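Side-chain contacts in neurotoxin (PDB 1ZB7), which acts in the host cytosol as a zinc endopeptidase that cleaves the synaptobrevins VAMP1, VAMP2 and VAMP3, cutting VAMP2 at an Ala-Ala bond: residues Met175-Gly179 / His180-Ser184; Tyr337-Lys341 / Asp342-Lys346. All blocks are in the same frame, centred on the assembly; numbering follows the deposited sequence.

Contact 1. Residues Met175-Gly179 / His180-Ser184; sequences MIMNG and HSPIS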
ATOM      1  N   MET A 175      -2.395 -24.763  13.186  1.00 88.26           N
ATOM      2  CA  MET A 175      -3.420 -25.641  12.611  1.00 89.82           C
ATOM      3  C   MET A 175      -4.708 -25.114  13.243  1.00 91.15           C
ATOM      4  O   MET A 175      -4.891 -25.253  14.481  1.00 92.17           O
ATOM      5  N   ILE A 176      -5.569 -24.470  12.437  1.00 91.98           N
ATOM      6  CA  ILE A 176      -6.836 -23.909  12.981  1.00 92.60           C
ATOM      7  C   ILE A 176      -8.043 -24.903  12.897  1.00 92.75           C
ATOM      8  O   ILE A 176      -8.167 -25.767  12.011  1.00 91.30           O
ATOM      9  CB  ILE A 176      -7.155 -22.425  12.498  1.00 93.01           C
ATOM     10  CG1 ILE A 176      -6.083 -21.424  13.006  1.00 93.41           C
ATOM     11  CG2 ILE A 176      -8.519 -21.927  13.004  1.00 92.03           C
ATOM     12  CD1 ILE A 176      -6.082 -21.169  14.590  1.00 93.24           C
ATOM     13  N   MET A 177      -8.899 -24.751  13.905  1.00 93.23           N
ATOM     14  CA  MET A 177      -9.849 -25.757  14.318  1.00 93.48           C
ATOM     15  C   MET A 177     -11.040 -25.773  13.373  1.00 93.07           C
ATOM     16  O   MET A 177     -11.088 -25.011  12.378  1.00 93.31           O
ATOM     17  CB  MET A 177     -10.301 -25.460  15.752  1.00 93.95           C
ATOM     18  CG  MET A 177      -9.151 -24.957  16.717  1.00 95.53           C
ATOM     19  SD  MET A 177      -7.784 -26.090  17.077  1.00 96.51           S
ATOM     20  CE  MET A 177      -8.704 -27.587  17.502  1.00 96.37           C
ATOM     21  N   ASN A 178     -11.970 -26.677  13.670  1.00 92.01           N
ATOM     22  CA  ASN A 178     -13.254 -26.748  12.973  1.00 91.13           C
ATOM     23  C   ASN A 178     -14.185 -25.631  13.492  1.00 89.56           C
ATOM     24  O   ASN A 178     -14.697 -25.688  14.632  1.00 89.19           O
ATOM     25  CB  ASN A 178     -13.891 -28.135  13.161  1.00 91.38           C
ATOM     26  CG  ASN A 178     -15.270 -28.243  12.510  1.00 92.65           C
ATOM     27  OD1 ASN A 178     -16.227 -28.754  13.136  1.00 93.39           O
ATOM     28  ND2 ASN A 178     -15.390 -27.740  11.256  1.00 90.87           N
ATOM     29  N   GLY A 179     -14.398 -24.632  12.637  1.00 87.50           N
ATOM     30  CA  GLY A 179     -15.075 -23.399  13.027  1.00 85.72           C
ATOM     31  C   GLY A 179     -14.015 -22.445  13.572  1.00 83.88           C
ATOM     32  O   GLY A 179     -13.124 -22.004  12.847  1.00 84.42           O
ATOM     33  N   HIS A 180     -14.103 -22.182  14.869  1.00 80.77           N
ATOM     34  CA  HIS A 180     -13.288 -21.189  15.592  1.00 78.13           C
ATOM     35  C   HIS A 180     -11.733 -21.047  15.333  1.00 73.81           C
ATOM     36  O   HIS A 180     -11.051 -21.912  14.721  1.00 73.76           O
ATOM     37  CB  HIS A 180     -13.526 -21.458  17.062  1.00 79.16           C
ATOM     38  CG  HIS A 180     -13.137 -22.855  17.475  1.00 83.94           C
ATOM     39  ND1 HIS A 180     -11.861 -23.184  17.917  1.00 83.64           N
ATOM     40  CD2 HIS A 180     -13.856 -24.010  17.492  1.00 86.05           C
ATOM     41  CE1 HIS A 180     -11.823 -24.479  18.190  1.00 86.58           C
ATOM     42  NE2 HIS A 180     -13.016 -25.003  17.946  1.00 87.84           N
ATOM     43  N   SER A 181     -11.184 -19.932  15.816  1.00 67.62           N
ATOM     44  CA  SER A 181      -9.753 -19.640  15.642  1.00 62.72           C
ATOM     45  C   SER A 181      -9.081 -19.115  16.918  1.00 57.01           C
ATOM     46  O   SER A 181      -9.161 -17.926  17.227  1.00 55.09           O
ATOM     47  CB  SER A 181      -9.546 -18.647  14.536  1.00 62.63           C
ATOM     48  OG  SER A 181      -8.150 -18.417  14.423  1.00 66.48           O
ATOM     49  N   PRO A 182      -8.435 -20.017  17.663  1.00 51.34           N
ATOM     50  CA  PRO A 182      -7.878 -19.661  18.982  1.00 49.53           C
ATOM     51  C   PRO A 182      -6.869 -18.527  19.054  1.00 46.26           C
ATOM     52  O   PRO A 182      -6.797 -17.840  20.079  1.00 43.40           O
ATOM     53  CB  PRO A 182      -7.292 -20.992  19.547  1.00 48.96           C
ATOM     54  CG  PRO A 182      -7.430 -22.009  18.518  1.00 50.95           C
ATOM     55  CD  PRO A 182      -8.313 -21.457  17.375  1.00 50.88           C
ATOM     56  N   ILE A 183      -6.125 -18.334  17.983  1.00 44.88           N
ATOM     57  CA  ILE A 183      -5.149 -17.274  17.906  1.00 45.77           C
ATOM     58  C   ILE A 183      -5.724 -15.852  17.798  1.00 43.81           C
ATOM     59  O   ILE A 183      -4.972 -14.906  17.956  1.00 40.67           O
ATOM     60  CB  ILE A 183      -4.151 -17.484  16.755  1.00 48.00           C
ATOM     61  CG1 ILE A 183      -4.786 -17.417  15.375  1.00 49.50           C
ATOM     62  CG2 ILE A 183      -3.382 -18.819  16.965  1.00 50.91           C
ATOM     63  CD1 ILE A 183      -3.649 -17.399  14.317  1.00 51.24           C
ATOM     64  N   SER A 184      -7.037 -15.749  17.533  1.00 42.88           N
ATOM     65  CA  SER A 184      -7.737 -14.504  17.493  1.00 43.57           C
ATOM     66  C   SER A 184      -8.835 -14.393  18.585  1.00 43.86           C
ATOM     67  O   SER A 184      -9.612 -13.434  18.555  1.00 43.70           O
ATOM     68  CB  SER A 184      -8.370 -14.333  16.098  1.00 43.97           C
ATOM     69  OG  SER A 184      -9.412 -15.296  15.907  1.00 44.76           O
TER

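Contact 2. Residues Tyr337-Lys341 / Asp342-Lys346; sequences YSVDK and DKFDK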
ATOM      1  N   TYR A 337     -10.781 -13.758  39.055  1.00 40.18           N
ATOM      2  CA  TYR A 337      -9.999 -13.031  38.121  1.00 39.89           C
ATOM      3  C   TYR A 337     -10.800 -12.033  37.344  1.00 40.77           C
ATOM      4  O   TYR A 337     -11.985 -12.262  36.994  1.00 40.85           O
ATOM      5  CB  TYR A 337      -9.311 -13.973  37.140  1.00 41.03           C
ATOM      6  CG  TYR A 337      -8.494 -15.037  37.838  1.00 42.65           C
ATOM      7  CD1 TYR A 337      -7.190 -14.765  38.282  1.00 40.96           C
ATOM      8  CD2 TYR A 337      -9.061 -16.293  38.132  1.00 47.34           C
ATOM      9  CE1 TYR A 337      -6.447 -15.741  38.911  1.00 44.24           C
ATOM     10  CE2 TYR A 337      -8.327 -17.297  38.824  1.00 45.17           C
ATOM     11  CZ  TYR A 337      -7.004 -17.015  39.181  1.00 44.89           C
ATOM     12  OH  TYR A 337      -6.247 -18.005  39.770  1.00 42.55           O
ATOM     13  N   SER A 338     -10.138 -10.901  37.070  1.00 40.47           N
ATOM     14  CA  SER A 338     -10.736  -9.823  36.300  1.00 39.68           C
ATOM     15  C   SER A 338      -9.614  -9.118  35.514  1.00 39.74           C
ATOM     16  O   SER A 338      -8.433  -9.365  35.721  1.00 39.32           O
ATOM     17  CB  SER A 338     -11.539  -8.877  37.190  1.00 38.70           C
ATOM     18  OG  SER A 338     -10.636  -8.066  37.941  1.00 41.53           O
ATOM     19  N   VAL A 339     -10.021  -8.342  34.514  1.00 40.80           N
ATOM     20  CA  VAL A 339      -9.125  -7.545  33.683  1.00 41.19           C
ATOM     21  C   VAL A 339      -9.127  -6.117  34.170  1.00 42.11           C
ATOM     22  O   VAL A 339     -10.174  -5.423  34.152  1.00 40.91           O
ATOM     23  CB  VAL A 339      -9.555  -7.519  32.215  1.00 41.03           C
ATOM     24  CG1 VAL A 339      -8.565  -6.663  31.366  1.00 41.41           C
ATOM     25  CG2 VAL A 339      -9.619  -8.913  31.651  1.00 43.65           C
ATOM     26  N   ASP A 340      -7.949  -5.688  34.599  1.00 43.73           N
ATOM     27  CA  ASP A 340      -7.688  -4.305  34.973  1.00 45.52           C
ATOM     28  C   ASP A 340      -7.332  -3.518  33.722  1.00 45.98           C
ATOM     29  O   ASP A 340      -6.463  -3.929  32.934  1.00 45.13           O
ATOM     30  CB  ASP A 340      -6.534  -4.247  35.985  1.00 46.66           C
ATOM     31  CG  ASP A 340      -6.240  -2.841  36.464  1.00 48.85           C
ATOM     32  OD1 ASP A 340      -6.915  -2.413  37.418  1.00 59.94           O
ATOM     33  OD2 ASP A 340      -5.369  -2.150  35.909  1.00 52.63           O
ATOM     34  N   LYS A 341      -8.014  -2.386  33.539  1.00 47.21           N
ATOM     35  CA  LYS A 341      -7.878  -1.555  32.358  1.00 48.82           C
ATOM     36  C   LYS A 341      -6.475  -0.985  32.192  1.00 48.50           C
ATOM     37  O   LYS A 341      -5.968  -0.987  31.128  1.00 48.18           O
ATOM     38  CB  LYS A 341      -8.913  -0.416  32.319  1.00 50.49           C
ATOM     39  CG  LYS A 341     -10.411  -0.859  32.150  1.00 56.05           C
ATOM     40  CD  LYS A 341     -10.727  -1.915  31.009  1.00 60.92           C
ATOM     41  CE  LYS A 341     -12.149  -2.611  31.208  1.00 63.38           C
ATOM     42  NZ  LYS A 341     -12.090  -4.010  31.917  1.00 64.77           N
ATOM     43  N   ASP A 342      -5.831  -0.529  33.239  1.00 49.52           N
ATOM     44  CA  ASP A 342      -4.450  -0.048  33.109  1.00 50.73           C
ATOM     45  C   ASP A 342      -3.453  -1.163  32.799  1.00 49.74           C
ATOM     46  O   ASP A 342      -2.534  -0.993  31.990  1.00 50.72           O
ATOM     47  CB  ASP A 342      -4.015   0.686  34.384  1.00 51.41           C
ATOM     48  CG  ASP A 342      -4.765   2.020  34.556  1.00 56.14           C
ATOM     49  OD1 ASP A 342      -4.854   2.727  33.541  1.00 60.46           O
ATOM     50  OD2 ASP A 342      -5.261   2.356  35.688  1.00 60.60           O
ATOM     51  N   LYS A 343      -3.665  -2.317  33.404  1.00 48.03           N
ATOM     52  CA  LYS A 343      -2.774  -3.417  33.159  1.00 47.50           C
ATOM     53  C   LYS A 343      -2.926  -3.952  31.737  1.00 46.76           C
ATOM     54  O   LYS A 343      -1.950  -4.368  31.147  1.00 46.79           O
ATOM     55  CB  LYS A 343      -2.978  -4.520  34.199  1.00 47.13           C
ATOM     56  CG  LYS A 343      -2.411  -4.172  35.551  1.00 46.08           C
ATOM     57  CD  LYS A 343      -2.858  -5.189  36.570  1.00 47.19           C
ATOM     58  CE  LYS A 343      -2.059  -5.082  37.819  1.00 50.95           C
ATOM     59  NZ  LYS A 343      -0.909  -6.066  37.692  1.00 54.78           N
ATOM     60  N   PHE A 344      -4.156  -3.972  31.222  1.00 45.93           N
ATOM     61  CA  PHE A 344      -4.411  -4.446  29.878  1.00 44.98           C
ATOM     62  C   PHE A 344      -3.761  -3.482  28.892  1.00 45.61           C
ATOM     63  O   PHE A 344      -3.098  -3.887  27.931  1.00 42.50           O
ATOM     64  CB  PHE A 344      -5.921  -4.592  29.602  1.00 44.56           C
ATOM     65  CG  PHE A 344      -6.223  -4.870  28.178  1.00 43.87           C
ATOM     66  CD1 PHE A 344      -6.088  -6.172  27.663  1.00 44.67           C
ATOM     67  CD2 PHE A 344      -6.516  -3.834  27.309  1.00 42.82           C
ATOM     68  CE1 PHE A 344      -6.271  -6.435  26.297  1.00 42.72           C
ATOM     69  CE2 PHE A 344      -6.717  -4.086  25.945  1.00 43.85           C
ATOM     70  CZ  PHE A 344      -6.589  -5.403  25.448  1.00 43.71           C
ATOM     71  N   ASP A 345      -4.010  -2.194  29.127  1.00 46.83           N
ATOM     72  CA  ASP A 345      -3.516  -1.110  28.250  1.00 47.97           C
ATOM     73  C   ASP A 345      -2.003  -1.157  28.092  1.00 47.01           C
ATOM     74  O   ASP A 345      -1.469  -1.087  26.988  1.00 46.95           O
ATOM     75  CB  ASP A 345      -3.968   0.239  28.833  1.00 48.61           C
ATOM     76  CG  ASP A 345      -3.847   1.360  27.857  1.00 53.58           C
ATOM     77  OD1 ASP A 345      -4.768   1.531  27.008  1.00 58.65           O
ATOM     78  OD2 ASP A 345      -2.812   2.075  27.937  1.00 60.64           O
ATOM     79  N   LYS A 346      -1.305  -1.300  29.208  1.00 47.58           N
ATOM     80  CA  LYS A 346       0.152  -1.376  29.172  1.00 48.29           C
ATOM     81  C   LYS A 346       0.680  -2.655  28.448  1.00 46.78           C
ATOM     82  O   LYS A 346       1.695  -2.587  27.733  1.00 47.66           O
ATOM     83  CB  LYS A 346       0.737  -1.225  30.607  1.00 49.47           C
ATOM     84  CG  LYS A 346       2.242  -1.718  30.708  1.00 55.17           C
ATOM     85  CD  LYS A 346       3.067  -1.264  31.987  1.00 60.46           C
ATOM     86  CE  LYS A 346       4.196  -0.187  31.639  1.00 62.05           C
ATOM     87  NZ  LYS A 346       3.674   1.265  31.835  1.00 63.51           N
TER

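Contact 1. Residues Met175-Gly179 / His180-Ser184
The surface loop that joins strand 171-173 to strand 191-194 doubles back at Gly179-His180, and the reversal brings Ile176 and Met177 against Ser181 and Pro182. The directions Ile176 to Gly179 and His180 to Ile183 diverge by 148°, and the CA atoms of Ile176 and Ser181 face each other at 5.8 Å. Ile176 works with both branches. With CG1 beside its own backbone N (chi1 -64°), the longer branch carries Ile176 CD1 to Pro182 CD at 3.6 Å and on to Ile183 CG1 at 4.0 Å, the isoleucine and the proline running past each other in opposite senses; Ile176 CG2 lies over Ser181, 3.7 Å from its CA. The loop connects two neighbouring strands at one border of the mixed sheet of this zinc protease, and the side chain of Ile183 lies about 12 Å from the bound zinc ion. Met177, bent at chi2 and chi3, sets CG 3.7 Å from Pro182 CD and then turns its sulfur off; Met177 and His180 lie too close in the model for their separation to be trusted. The His180 side chain also touches Asn121 and Ala122 of another loop. From Pro182 the chain makes a short 3-10 turn, where the carbonyl O of Ser181 accepts both Ser184 N and, at 3.0 Å, Ser184 OG.

Contact 2. Residues Tyr337-Lys341 / Asp342-Lys346
Asp340 bends its carboxylate forward over the first turn of helix 341-354 and meets the CB, CG and CD of Lys343. Asp340 CB rests 3.8 Å from Lys343 CD, an apolar stretch of the lysine chain. From there CG stands anti to the backbone N (chi1 -178°), which directs the carboxylate toward the start of the helix. At the tip, Asp340 OD2 accepts Lys343 N at 3.0 Å with an angle of 152° at the hydrogen, through the lone pair facing away from OD1. Asp340 OD2 also lies 3.6 Å from Lys343 CG. This bond makes Asp340 the N-cap, its side chain satisfying an amide that has no preceding helical turn to bond to, and its charge would probably suit the positive end of the helix dipole. Asp340 O accepts Phe344 N at 2.9 Å, nearly in line with C=O, and Lys341 O takes Asp345 N one residue on. The OD2 atoms of Asp340 and Asp342 are 4.5 Å apart, a like-charge approach that may be eased by the surrounding amides. Lys343 carries its ammonium group away from the cap to a salt bridge with Asp328. On the inner side, Val339 CG1 touches Phe344 CB at 3.8 Å, the two side chains crossing at a slant; Val339 packs on Leu293 and Gln297 of helix 282-303, while the buried Phe344 ring meets Phe296 and Tyr289 of that helix edge-to-face.

Contact 1 precedes contact 2 along the chain, and both lie at the surface of the same zinc protease domain, with centres about 25 Å apart and nearest atoms about 11 Å apart, so they do not touch. Residues 175-184 belong to a connection at the border of the mixed sheet, whereas 337-346 lead from the two-stranded hairpin 330-331/337-338 into helix 341-354. Both contacts touch helix 282-303, contact 1 through the hydrogen bond of Ser184 O with Asn295 ND2, contact 2 by packing its apolar side chains. That helix is thus a shared neighbour of the sheet-border loop and the later helical part of the light chain, although the two contacts share no residue.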